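Local coordinates for protein alginate lyase, family PL7 (Zobellia galactanivorans, PDB 4BE3) that cleaves alginate as an exolytic lyase of polysaccharide lyase family 7, probably by beta-elimination at the uronic acid units of the chain, at residues V48-P52 and T64-L68; H90-S94 and N292-A296; G115-E119 and N143-N148; S155-W159 and H207-F212; L216-T222 and E244-A250. All coordinates share one frame; numbering follows the deposited sequence.

Contact 1: residues V48-P52 and T64-L68; sequences VFKTP and TRTEL. With SRT (S,R meso-tartaric acid), chain C.
Thr-66 OG1 donates a hydrogen bond to Lys-50 O at 2.6 Å, from above the carbonyl plane. It bridges the two antiparallel sheets of the PL7 beta-jelly roll, since 48-52 and 65-68 belong to different sheets and their segment axes run at 148°. The Thr-66 hydroxyl lies beside its own backbone N (chi1 -67°), while its CG2 turns to Phe-49 CD2. Next along the interface, Leu-68 CG meets the edge of the Phe-49 ring, 3.6 Å from CE2, and the two side chains cross at about a right angle. At the other end, Thr-51 and Thr-64 slide past each other in opposite directions, and Thr-64 CG2 also packs on the ring of Pro-52. Phe-300 and Phe-36 add further aromatic contacts to Phe-49 within the core.

Arg-65 and Glu-67 leave the strand on its other side, and Arg-65 lines the tartrate pocket. Their salt bridge joins NH1 to OE1. Lys-257 is a second partner of Glu-67 OE1, and it also binds the tartrate. The in-plane bond to Glu-67 would fix the rotation of the guanidinium, and Lys-257 in turn positions Glu-67. Tartrate O3 lies over the centre of one guanidinium face, 3.4 Å from Arg-65 CZ.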
# COMPACT_ATOMS: atom_id res chain seq x y z
N VAL A 48 16.71 -1.41 20.80
CA VAL A 48 16.72 -0.21 21.60
C VAL A 48 16.71 0.95 20.68
O VAL A 48 17.55 0.99 19.77
CB VAL A 48 17.97 -0.16 22.49
CG1 VAL A 48 18.10 1.17 23.30
CG2 VAL A 48 18.03 -1.30 23.49
N PHE A 49 15.90 2.01 20.96
CA PHE A 49 16.04 3.22 20.29
C PHE A 49 16.36 4.26 21.39
O PHE A 49 15.55 4.35 22.41
CB PHE A 49 14.67 3.65 19.71
CG PHE A 49 14.19 2.69 18.59
CD1 PHE A 49 13.56 1.50 18.93
CD2 PHE A 49 14.42 3.04 17.24
CE1 PHE A 49 13.18 0.55 17.90
CE2 PHE A 49 14.00 2.17 16.22
CZ PHE A 49 13.36 0.95 16.57
N LYS A 50 17.47 4.97 21.23
CA LYS A 50 17.88 5.87 22.31
C LYS A 50 18.19 7.18 21.61
O LYS A 50 18.75 7.20 20.48
CB LYS A 50 19.05 5.27 22.98
CG LYS A 50 19.53 6.15 24.23
CD LYS A 50 20.82 5.53 24.81
CE LYS A 50 21.13 6.31 26.10
NZ LYS A 50 22.24 5.64 26.85
N THR A 51 17.75 8.29 22.21
CA THR A 51 18.02 9.58 21.57
C THR A 51 18.14 10.69 22.64
O THR A 51 17.37 10.69 23.60
CB THR A 51 16.88 9.91 20.57
OG1 THR A 51 17.09 11.17 19.95
CG2 THR A 51 15.46 10.02 21.30
N PRO A 52 18.98 11.67 22.39
CA PRO A 52 19.08 12.72 23.45
C PRO A 52 17.97 13.73 23.27
O PRO A 52 17.21 13.68 22.26
CB PRO A 52 20.49 13.38 23.07
CG PRO A 52 20.47 13.29 21.52
CD PRO A 52 19.94 11.91 21.29
N THR A 64 14.36 15.73 18.56
CA THR A 64 15.32 14.77 18.08
C THR A 64 14.71 13.39 18.17
O THR A 64 13.77 13.11 19.02
CB THR A 64 16.50 14.85 19.05
OG1 THR A 64 17.03 16.22 18.92
CG2 THR A 64 17.60 13.82 18.65
N ARG A 65 15.10 12.51 17.21
CA ARG A 65 14.47 11.14 17.30
C ARG A 65 15.55 10.10 16.92
O ARG A 65 16.49 10.45 16.21
CB ARG A 65 13.29 11.04 16.30
CG ARG A 65 13.73 11.00 14.81
CD ARG A 65 12.53 11.20 13.88
NE ARG A 65 12.17 12.66 13.86
CZ ARG A 65 10.94 13.07 13.66
NH1 ARG A 65 9.92 12.15 13.70
NH2 ARG A 65 10.66 14.35 13.44
N THR A 66 15.34 8.87 17.39
CA THR A 66 15.98 7.69 16.71
C THR A 66 14.77 6.88 16.36
O THR A 66 14.07 6.33 17.31
CB THR A 66 16.84 6.96 17.69
OG1 THR A 66 17.95 7.81 18.04
CG2 THR A 66 17.38 5.68 16.99
N GLU A 67 14.35 6.86 15.06
CA GLU A 67 12.96 6.34 14.84
C GLU A 67 12.96 5.76 13.38
O GLU A 67 13.51 6.42 12.43
CB GLU A 67 12.01 7.59 14.89
CG GLU A 67 10.53 7.18 14.88
CD GLU A 67 9.60 8.38 14.89
OE1 GLU A 67 9.90 9.43 14.22
OE2 GLU A 67 8.54 8.21 15.52
N LEU A 68 12.23 4.68 13.26
CA LEU A 68 12.03 4.07 11.88
C LEU A 68 10.96 4.81 11.13
O LEU A 68 9.97 5.27 11.78
CB LEU A 68 11.54 2.67 12.13
CG LEU A 68 12.40 1.80 12.97
CD1 LEU A 68 11.72 0.40 12.96
CD2 LEU A 68 13.81 1.63 12.32
O1 SRT C . 9.08 14.21 9.94
O11 SRT C . 8.47 12.09 10.61
C1 SRT C . 9.12 12.95 9.99
C2 SRT C . 10.18 12.16 9.30
O2 SRT C . 9.78 10.99 8.55
C3 SRT C . 11.57 12.73 9.27
O3 SRT C . 11.83 12.17 10.49
C4 SRT C . 12.48 12.36 8.18
O4 SRT C . 13.40 11.57 8.35
O41 SRT C . 12.23 12.72 7.03

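Contact 2: residues H90-S94 and N292-A296; sequences HVSTS and NGSYA
His-90 and Tyr-295 lie face to face in an offset stack. The ring centroids are 3.9 Å apart and the planes differ by 7°. The two side chains nevertheless run at about a right angle to each other. Tyr-295 CZ sits over the imidazole, and His-90 ND1 sits over the phenol ring. Tyr-295 CG stands between its own backbone N and carbonyl carbon (chi1 65°), which folds the ring back under the histidine.

The edge of the imidazole is also used. ND1 donates to Tyr-295 O at 2.9 Å; the acceptor is in the imidazole plane, but the donor stands above the carbonyl plane. Gly-293 O lies at the same edge, 3.2 Å from His-90 CE1, and accepts a hydrogen bond from Thr-93 N at 3.0 Å. Farther out, a water bridges Thr-93 OG1, Ser-94 OG, Asn-292 O and Ser-294 OG. Both serine hydroxyls also bond to the backbone of Asp-280.

The contact joins the loop after strand 80-90 to the start of strand 295-306. Lys-50 makes a cation-pi contact with Tyr-295. One residue thus holds the imidazole by both face and edge. The bond to Tyr-295 O calls for a proton on ND1 and would fix the rotation of the imidazole; it says nothing about NE2.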
# COMPACT_ATOMS: atom_id res chain seq x y z
N HIS A 90 13.32 5.15 29.58
CA HIS A 90 13.81 6.39 30.10
C HIS A 90 13.14 7.54 29.37
O HIS A 90 12.95 7.40 28.18
CB HIS A 90 15.34 6.51 29.88
CG HIS A 90 15.95 7.56 30.77
ND1 HIS A 90 16.03 8.90 30.43
CD2 HIS A 90 16.42 7.44 32.07
CE1 HIS A 90 16.67 9.57 31.47
NE2 HIS A 90 16.88 8.67 32.47
N VAL A 91 12.71 8.64 30.09
CA VAL A 91 12.33 9.90 29.45
C VAL A 91 13.16 11.01 30.09
O VAL A 91 13.84 10.77 31.09
CB VAL A 91 10.83 10.24 29.69
CG1 VAL A 91 9.91 9.25 28.87
CG2 VAL A 91 10.52 10.17 31.21
N SER A 92 13.10 12.22 29.52
CA SER A 92 13.99 13.26 30.11
C SER A 92 13.67 13.46 31.56
O SER A 92 12.48 13.56 31.95
CB SER A 92 13.75 14.57 29.40
OG SER A 92 14.61 15.51 29.98
N THR A 93 14.72 13.60 32.40
CA THR A 93 14.49 13.94 33.83
C THR A 93 14.50 15.42 34.03
O THR A 93 14.47 15.81 35.17
CB THR A 93 15.68 13.37 34.67
OG1 THR A 93 16.91 13.79 34.11
CG2 THR A 93 15.64 11.81 34.56
N SER A 94 14.64 16.25 33.00
CA SER A 94 14.46 17.71 33.18
C SER A 94 13.49 18.24 32.13
O SER A 94 13.19 17.56 31.14
CB SER A 94 15.81 18.40 32.98
OG SER A 94 16.41 18.09 31.72
N ASN A 292 23.49 12.52 31.96
CA ASN A 292 22.72 13.32 33.01
C ASN A 292 21.19 13.19 32.79
O ASN A 292 20.42 14.10 33.18
CB ASN A 292 23.12 14.80 32.89
CG ASN A 292 24.55 15.04 33.42
OD1 ASN A 292 25.54 15.03 32.66
ND2 ASN A 292 24.67 15.10 34.71
N GLY A 293 20.72 12.11 32.18
CA GLY A 293 19.26 11.92 32.14
C GLY A 293 18.53 12.67 31.03
O GLY A 293 17.29 12.67 31.05
N SER A 294 19.23 13.35 30.15
CA SER A 294 18.60 14.21 29.17
C SER A 294 18.44 13.39 27.86
O SER A 294 18.96 13.75 26.77
CB SER A 294 19.46 15.43 28.96
OG SER A 294 19.28 16.33 30.01
N TYR A 295 17.61 12.35 27.96
CA TYR A 295 17.36 11.52 26.77
C TYR A 295 16.16 10.64 26.98
O TYR A 295 15.59 10.54 28.11
CB TYR A 295 18.59 10.58 26.54
CG TYR A 295 18.81 9.57 27.64
CD1 TYR A 295 19.52 9.89 28.78
CD2 TYR A 295 18.32 8.26 27.51
CE1 TYR A 295 19.77 8.96 29.79
CE2 TYR A 295 18.54 7.30 28.55
CZ TYR A 295 19.27 7.67 29.65
OH TYR A 295 19.52 6.72 30.65
N ALA A 296 15.73 9.99 25.85
CA ALA A 296 14.66 9.06 26.00
C ALA A 296 15.17 7.73 25.43
O ALA A 296 16.04 7.72 24.57
CB ALA A 296 13.48 9.55 25.09
O HOH W 1 17.92 15.94 32.36

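Contact 3: residues G115-E119 and N143-N148; sequences GHENE and NTKGDN
Asn-143 and His-116 meet at the start of the second loop. The Asn-143 amide comes to the edge of the imidazole near CD2, with the two planes nearly perpendicular. The backbone of Asn-143 is bonded to the neighbouring loop 244-250, which ties this end down.

Thr-144 follows. Its carbonyl O lies in the plane of the His-116 ring and accepts a weak hydrogen bond from NE2, 3.0 Å long and bent to 128° at the hydrogen. Arg-245 NH1 is a second donor to the same oxygen. The chain then turns outward through Lys-145 and comes back at Gly-146, whose O also lies near the ring plane, 3.0 Å from His-116 NE2. Gly-146 has a positive phi, where glycine is at ease.

Asn-148 closes the turn over the ring. Its CB makes a CH-pi contact, 3.6 Å from the centroid of the His-116 ring. Its amide continues the stack, with planes 4° apart. With CG anti to the backbone N (chi1 -156°), the amide reaches past the ring to the amide of Asn-118, nearly coplanar with it.

The contact joins the loops before strands 121-126 and 153-157. The imidazole is framed by backbone oxygens at one edge and an amide over one face. Such surroundings would favour a proton on NE2.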
# COMPACT_ATOMS: atom_id res chain seq x y z
N GLY A 115 1.37 17.65 1.77
CA GLY A 115 0.44 18.66 2.35
C GLY A 115 1.11 19.26 3.58
O GLY A 115 2.29 19.63 3.56
N HIS A 116 0.34 19.37 4.65
CA HIS A 116 0.87 19.92 5.90
C HIS A 116 1.84 19.03 6.62
O HIS A 116 2.52 19.49 7.51
CB HIS A 116 -0.32 20.20 6.81
CG HIS A 116 -1.17 21.35 6.38
ND1 HIS A 116 -0.67 22.48 5.78
CD2 HIS A 116 -2.55 21.52 6.50
CE1 HIS A 116 -1.67 23.36 5.60
NE2 HIS A 116 -2.83 22.78 6.04
N GLU A 117 1.94 17.73 6.21
CA GLU A 117 2.87 16.80 6.86
C GLU A 117 2.50 16.70 8.38
O GLU A 117 3.41 16.56 9.21
CB GLU A 117 4.37 17.08 6.66
CG GLU A 117 4.61 17.11 5.13
CD GLU A 117 6.03 17.45 4.71
OE1 GLU A 117 6.99 16.94 5.24
OE2 GLU A 117 6.16 18.29 3.79
N ASN A 118 1.20 16.69 8.70
CA ASN A 118 0.84 16.53 10.16
C ASN A 118 0.70 15.03 10.51
O ASN A 118 0.80 14.18 9.58
CB ASN A 118 -0.49 17.20 10.35
CG ASN A 118 -0.38 18.76 10.30
OD1 ASN A 118 0.74 19.31 10.24
ND2 ASN A 118 -1.52 19.47 10.39
N GLU A 119 0.35 14.68 11.75
CA GLU A 119 0.17 13.25 12.11
C GLU A 119 -1.20 12.94 12.52
O GLU A 119 -1.70 13.38 13.58
CB GLU A 119 1.07 12.99 13.36
CG GLU A 119 2.59 12.96 13.01
CD GLU A 119 3.36 14.23 13.26
OE1 GLU A 119 2.99 15.13 14.12
OE2 GLU A 119 4.29 14.43 12.48
N ASN A 143 -5.91 17.94 10.22
CA ASN A 143 -5.35 18.34 8.95
C ASN A 143 -5.92 19.72 8.55
O ASN A 143 -6.99 19.80 7.93
CB ASN A 143 -5.76 17.27 7.90
CG ASN A 143 -4.90 17.38 6.62
OD1 ASN A 143 -5.12 16.68 5.59
ND2 ASN A 143 -3.87 18.16 6.70
N THR A 144 -5.26 20.76 9.07
CA THR A 144 -5.84 22.10 9.15
C THR A 144 -6.34 22.58 7.78
O THR A 144 -5.66 22.37 6.79
CB THR A 144 -4.71 23.07 9.56
OG1 THR A 144 -3.97 22.45 10.63
CG2 THR A 144 -5.30 24.45 10.11
N LYS A 145 -7.53 23.14 7.76
CA LYS A 145 -8.07 23.78 6.51
C LYS A 145 -7.32 25.06 6.43
O LYS A 145 -7.39 25.85 7.31
CB LYS A 145 -9.58 23.96 6.66
CG LYS A 145 -10.29 24.50 5.38
CD LYS A 145 -11.68 24.90 5.86
CE LYS A 145 -12.32 25.92 4.92
NZ LYS A 145 -12.64 25.19 3.66
N GLY A 146 -6.57 25.31 5.35
CA GLY A 146 -5.84 26.59 5.31
C GLY A 146 -4.49 26.57 6.05
O GLY A 146 -3.83 25.58 6.04
N ASP A 147 -4.15 27.62 6.73
CA ASP A 147 -2.82 27.84 7.25
C ASP A 147 -2.59 26.91 8.44
O ASP A 147 -3.23 27.03 9.53
CB ASP A 147 -2.76 29.29 7.73
CG ASP A 147 -1.51 29.66 8.49
OD1 ASP A 147 -0.45 28.98 8.45
OD2 ASP A 147 -1.61 30.73 9.18
N ASN A 148 -1.59 26.12 8.28
CA ASN A 148 -1.23 25.12 9.32
C ASN A 148 -0.64 25.75 10.59
O ASN A 148 -0.43 25.04 11.58
CB ASN A 148 -0.20 24.15 8.73
CG ASN A 148 -0.20 22.76 9.48
OD1 ASN A 148 0.82 22.10 9.59
ND2 ASN A 148 -1.39 22.32 9.90

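Contact 4: residues S155-W159 and H207-F212; sequences STAVW and HKTIKF
Phe-212 and Thr-156 meet between the two sheets of the beta-jelly roll, where strand 153-157 of one passes strand 210-215 of the other. The methyl of Thr-156 presses on the Phe-212 ring, with CG2 3.3 Å from CE1. Val-158 CG2 adds to the wall on the CE2 side, and Ala-157 O approaches CZ. Trp-138 meets the same ring edge-to-face.

The next bump is Ile-210. Its CG1 rests in the hollow where Val-158 CG1 (3.8 Å) meets the pyrrole part of Trp-159 (NE1 3.6 Å). Ile-210 slides past both side chains in the opposite direction. Val-158 and Trp-159 form a classic beta bulge opposite Val-136, which belongs to the neighbouring strand 133-141. Val-158 CG1 lies over one face of the indole.

His-207 closes the far end. Its ring edge turns to the face of the five-membered ring of Trp-159, with planes at 50° and centroids 5.3 Å apart. Glu-185 holds His-207 NE2 by a hydrogen bond. With CG beside the backbone N (chi1 -64°), Trp-159 extends across to the other segment. There its NE1 donates to Lys-208 O at 2.9 Å, in the plane of both the carbonyl and the indole.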
# COMPACT_ATOMS: atom_id res chain seq x y z
N SER A 155 -5.68 15.34 22.58
CA SER A 155 -5.01 14.27 23.26
C SER A 155 -5.99 13.38 24.03
O SER A 155 -6.88 13.89 24.77
CB SER A 155 -3.97 14.90 24.30
OG SER A 155 -3.23 13.85 24.84
N THR A 156 -5.85 12.08 23.96
CA THR A 156 -6.81 11.15 24.57
C THR A 156 -6.06 10.19 25.44
O THR A 156 -5.11 9.47 24.95
CB THR A 156 -7.52 10.34 23.47
OG1 THR A 156 -8.37 11.24 22.74
CG2 THR A 156 -8.46 9.26 24.07
N ALA A 157 -6.37 10.09 26.73
CA ALA A 157 -5.68 9.18 27.60
C ALA A 157 -5.92 7.70 27.38
O ALA A 157 -7.08 7.31 26.98
CB ALA A 157 -6.08 9.49 29.05
N VAL A 158 -4.85 6.90 27.48
CA VAL A 158 -5.05 5.44 27.46
C VAL A 158 -4.99 4.93 28.90
O VAL A 158 -6.05 4.41 29.46
CB VAL A 158 -3.89 4.73 26.59
CG1 VAL A 158 -4.17 3.22 26.61
CG2 VAL A 158 -4.07 5.33 25.18
N TRP A 159 -3.82 5.00 29.53
CA TRP A 159 -3.68 4.62 31.00
C TRP A 159 -3.04 5.87 31.58
O TRP A 159 -2.00 6.37 31.09
CB TRP A 159 -2.67 3.51 31.17
CG TRP A 159 -3.20 2.26 30.46
CD1 TRP A 159 -4.34 1.52 30.77
CD2 TRP A 159 -2.52 1.57 29.42
NE1 TRP A 159 -4.43 0.39 29.91
CE2 TRP A 159 -3.32 0.38 29.08
CE3 TRP A 159 -1.31 1.85 28.71
CZ2 TRP A 159 -2.98 -0.48 28.05
CZ3 TRP A 159 -0.94 0.92 27.66
CH2 TRP A 159 -1.78 -0.22 27.34
N HIS A 207 -3.54 -4.45 33.22
CA HIS A 207 -4.26 -3.27 32.91
C HIS A 207 -5.34 -3.55 31.93
O HIS A 207 -5.34 -4.56 31.25
CB HIS A 207 -3.34 -2.20 32.25
CG HIS A 207 -2.15 -1.86 33.14
ND1 HIS A 207 -2.22 -0.94 34.10
CD2 HIS A 207 -0.87 -2.42 33.22
CE1 HIS A 207 -1.00 -0.88 34.74
NE2 HIS A 207 -0.20 -1.78 34.20
N LYS A 208 -6.32 -2.65 31.89
CA LYS A 208 -7.45 -2.85 30.99
C LYS A 208 -6.99 -2.65 29.54
O LYS A 208 -6.15 -1.83 29.23
CB LYS A 208 -8.51 -1.76 31.16
CG LYS A 208 -9.20 -1.73 32.54
CD LYS A 208 -9.97 -3.00 32.91
CE LYS A 208 -10.62 -2.87 34.31
NZ LYS A 208 -11.81 -3.75 34.35
N THR A 209 -7.52 -3.48 28.65
CA THR A 209 -7.24 -3.24 27.18
C THR A 209 -8.17 -2.14 26.75
O THR A 209 -9.41 -2.17 27.02
CB THR A 209 -7.61 -4.54 26.44
OG1 THR A 209 -6.63 -5.51 26.75
CG2 THR A 209 -7.55 -4.29 24.93
N ILE A 210 -7.66 -1.16 26.06
CA ILE A 210 -8.44 0.01 25.77
C ILE A 210 -8.49 0.20 24.25
O ILE A 210 -7.42 0.06 23.61
CB ILE A 210 -7.73 1.27 26.24
CG1 ILE A 210 -7.22 1.20 27.72
CG2 ILE A 210 -8.68 2.47 26.09
CD1 ILE A 210 -8.33 1.07 28.64
N LYS A 211 -9.67 0.43 23.70
CA LYS A 211 -9.79 0.53 22.21
C LYS A 211 -10.34 1.86 21.82
O LYS A 211 -11.20 2.43 22.61
CB LYS A 211 -10.80 -0.55 21.77
CG LYS A 211 -10.16 -1.98 21.84
CD LYS A 211 -11.14 -3.01 21.24
CE LYS A 211 -10.47 -4.37 21.59
NZ LYS A 211 -11.20 -5.56 21.09
N PHE A 212 -10.05 2.37 20.62
CA PHE A 212 -10.61 3.65 20.17
C PHE A 212 -10.94 3.49 18.66
O PHE A 212 -10.22 2.75 17.97
CB PHE A 212 -9.60 4.81 20.24
CG PHE A 212 -9.14 5.06 21.66
CD1 PHE A 212 -9.87 5.91 22.48
CD2 PHE A 212 -8.06 4.38 22.16
CE1 PHE A 212 -9.46 6.10 23.84
CE2 PHE A 212 -7.63 4.55 23.55
CZ PHE A 212 -8.38 5.47 24.34

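Contact 5: residues L216-T222 and E244-A250; sequences LLKSNFT and ERENAYA
Ser-219 OG donates to Glu-244 OE1 across the contact at 2.6 Å, on the anti side of the carboxylate and out of its plane. The same hydroxyl accepts from Phe-221 N at 2.8 Å, which makes an ST turn. Its position anti to the backbone N (chi1 174°) lets it serve both partners. A water joins Glu-244 OE1 to Asn-220 N. The other carboxylate oxygen, OE2, is held by Tyr-140 OH and Asn-143 N.

Three backbone bonds tie the loops together. Ser-219 N gives an almost straight bond to Glu-246 O, with 176° at the hydrogen. Glu-244 N bonds to Phe-221 O, and Tyr-249 N reaches Leu-216 O at 2.8 Å. Segment 244-250 is folded by two overlapping turns, type I from Arg-245 to Ala-248 and type II' from Asn-247 to Ala-250; Tyr-249 lies in the second.

Packing fills in round this frame. Leu-217 CD2 rests on Ala-250 CB at 3.9 Å, and Ala-248 CB faces Leu-216 O. Phe-221 presents its ring edge to Glu-244 OE1, and Thr-222 CG2 lies against Glu-246.

The contact joins the loop after strand 210-215 to the one before strand 254-258. Glu-244 is buried, but each of its carboxylate oxygens has two hydrogen-bond donors. They would spread its negative charge and probably favour the ionised form.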
# COMPACT_ATOMS: atom_id res chain seq x y z
N LEU A 216 -10.62 8.68 9.75
CA LEU A 216 -9.66 9.64 9.17
C LEU A 216 -10.10 10.29 7.83
O LEU A 216 -9.36 11.14 7.30
CB LEU A 216 -8.38 8.90 8.88
CG LEU A 216 -7.72 8.15 10.08
CD1 LEU A 216 -6.36 7.54 9.63
CD2 LEU A 216 -7.45 9.31 11.19
N LEU A 217 -11.36 9.95 7.43
CA LEU A 217 -11.91 10.47 6.18
C LEU A 217 -12.94 11.56 6.36
O LEU A 217 -13.32 12.18 5.36
CB LEU A 217 -12.62 9.33 5.39
CG LEU A 217 -11.80 8.03 5.13
CD1 LEU A 217 -12.62 7.04 4.23
CD2 LEU A 217 -10.47 8.34 4.45
N LYS A 218 -13.46 11.73 7.60
CA LYS A 218 -14.57 12.72 7.80
C LYS A 218 -14.18 13.41 9.13
O LYS A 218 -14.10 12.79 10.19
CB LYS A 218 -15.94 12.05 7.94
CG LYS A 218 -16.47 11.57 6.59
CD LYS A 218 -17.51 10.48 6.79
CE LYS A 218 -18.39 10.49 5.55
NZ LYS A 218 -19.78 10.04 5.81
N SER A 219 -13.97 14.70 9.05
CA SER A 219 -13.51 15.42 10.25
C SER A 219 -14.68 15.65 11.25
O SER A 219 -15.78 15.97 10.83
CB SER A 219 -13.04 16.79 9.78
OG SER A 219 -12.71 17.56 10.92
N ASN A 220 -14.39 15.63 12.54
CA ASN A 220 -15.27 16.05 13.61
C ASN A 220 -15.05 17.52 13.95
O ASN A 220 -15.70 18.03 14.91
CB ASN A 220 -14.88 15.29 14.95
CG ASN A 220 -15.27 13.79 14.97
OD1 ASN A 220 -16.29 13.39 14.36
ND2 ASN A 220 -14.44 12.92 15.71
N PHE A 221 -14.12 18.19 13.25
CA PHE A 221 -13.62 19.49 13.74
C PHE A 221 -13.73 20.58 12.67
O PHE A 221 -12.75 21.30 12.47
CB PHE A 221 -12.14 19.34 14.27
CG PHE A 221 -12.01 18.33 15.37
CD1 PHE A 221 -12.83 18.41 16.54
CD2 PHE A 221 -11.12 17.29 15.26
CE1 PHE A 221 -12.70 17.47 17.58
CE2 PHE A 221 -10.95 16.34 16.32
CZ PHE A 221 -11.74 16.42 17.45
N THR A 222 -14.88 20.70 12.01
CA THR A 222 -14.91 21.52 10.76
C THR A 222 -15.33 22.96 11.09
O THR A 222 -15.27 23.81 10.20
CB THR A 222 -15.85 20.92 9.71
OG1 THR A 222 -17.16 20.89 10.29
CG2 THR A 222 -15.49 19.41 9.48
N GLU A 244 -10.50 22.02 10.83
CA GLU A 244 -9.95 20.94 9.98
C GLU A 244 -10.72 20.84 8.68
O GLU A 244 -11.96 21.09 8.61
CB GLU A 244 -10.06 19.60 10.77
CG GLU A 244 -9.49 18.42 9.93
CD GLU A 244 -9.33 17.18 10.81
OE1 GLU A 244 -10.27 16.91 11.58
OE2 GLU A 244 -8.31 16.44 10.64
N ARG A 245 -10.03 20.50 7.61
CA ARG A 245 -10.78 20.26 6.34
C ARG A 245 -11.80 19.16 6.51
O ARG A 245 -11.59 18.20 7.28
CB ARG A 245 -9.93 19.70 5.32
CG ARG A 245 -8.64 20.28 5.22
CD ARG A 245 -7.96 18.97 5.07
NE ARG A 245 -7.09 19.05 3.97
CZ ARG A 245 -6.03 19.84 3.72
NH1 ARG A 245 -5.49 20.72 4.46
NH2 ARG A 245 -5.47 19.64 2.57
N GLU A 246 -12.84 19.24 5.68
CA GLU A 246 -14.03 18.45 5.90
C GLU A 246 -13.67 16.97 5.77
O GLU A 246 -14.26 16.11 6.44
CB GLU A 246 -15.10 18.86 4.82
CG GLU A 246 -16.28 17.86 4.82
CD GLU A 246 -17.34 18.28 3.78
OE1 GLU A 246 -17.12 19.25 3.03
OE2 GLU A 246 -18.39 17.63 3.73
N ASN A 247 -12.73 16.68 4.89
CA ASN A 247 -12.42 15.25 4.63
C ASN A 247 -11.16 14.79 5.31
O ASN A 247 -10.57 13.71 4.96
CB ASN A 247 -12.32 14.95 3.16
CG ASN A 247 -13.67 15.21 2.43
OD1 ASN A 247 -13.66 15.82 1.38
ND2 ASN A 247 -14.83 14.79 3.03
N ALA A 248 -10.76 15.58 6.33
CA ALA A 248 -9.61 15.20 7.16
C ALA A 248 -8.42 14.69 6.31
O ALA A 248 -7.80 15.46 5.56
CB ALA A 248 -10.01 14.15 8.24
N TYR A 249 -7.98 13.44 6.52
CA TYR A 249 -6.75 13.02 5.85
C TYR A 249 -7.16 12.14 4.59
O TYR A 249 -6.32 11.38 4.13
CB TYR A 249 -5.96 12.11 6.79
CG TYR A 249 -5.24 12.98 7.86
CD1 TYR A 249 -4.02 13.60 7.51
CD2 TYR A 249 -5.82 13.27 9.09
CE1 TYR A 249 -3.32 14.36 8.41
CE2 TYR A 249 -5.10 14.04 10.03
CZ TYR A 249 -3.91 14.55 9.69
OH TYR A 249 -3.15 15.35 10.53
N ALA A 250 -8.48 12.12 4.24
CA ALA A 250 -8.87 11.32 2.96
C ALA A 250 -7.88 11.58 1.81
O ALA A 250 -7.54 12.76 1.54
CB ALA A 250 -10.26 11.71 2.56
O HOH W 2 -11.51 14.78 12.96

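Overall arrangement
From the N terminus, contact 1 comes first. It closes a short loop between strands 44-52 and 65-70 and links the two sheets beside the ligand. Contact 2 spans 90-94 to 292-296 and encloses contacts 3, 4 and 5, which follow one another in series without crossing. It touches contact 1, because strands 44-52 and 295-306 are neighbours in one sheet. Contact 3 joins two loops that connect strands of the other sheet, 104-112 to 121-126 and 133-141 to 153-157. Contact 4 links both sheets again, about 24 Å from contact 1 between centres. Contact 5 begins just after contact 4, at the end of strand 210-215, and ties two outer loops together; Glu-244 and Arg-245 bond to contact 3.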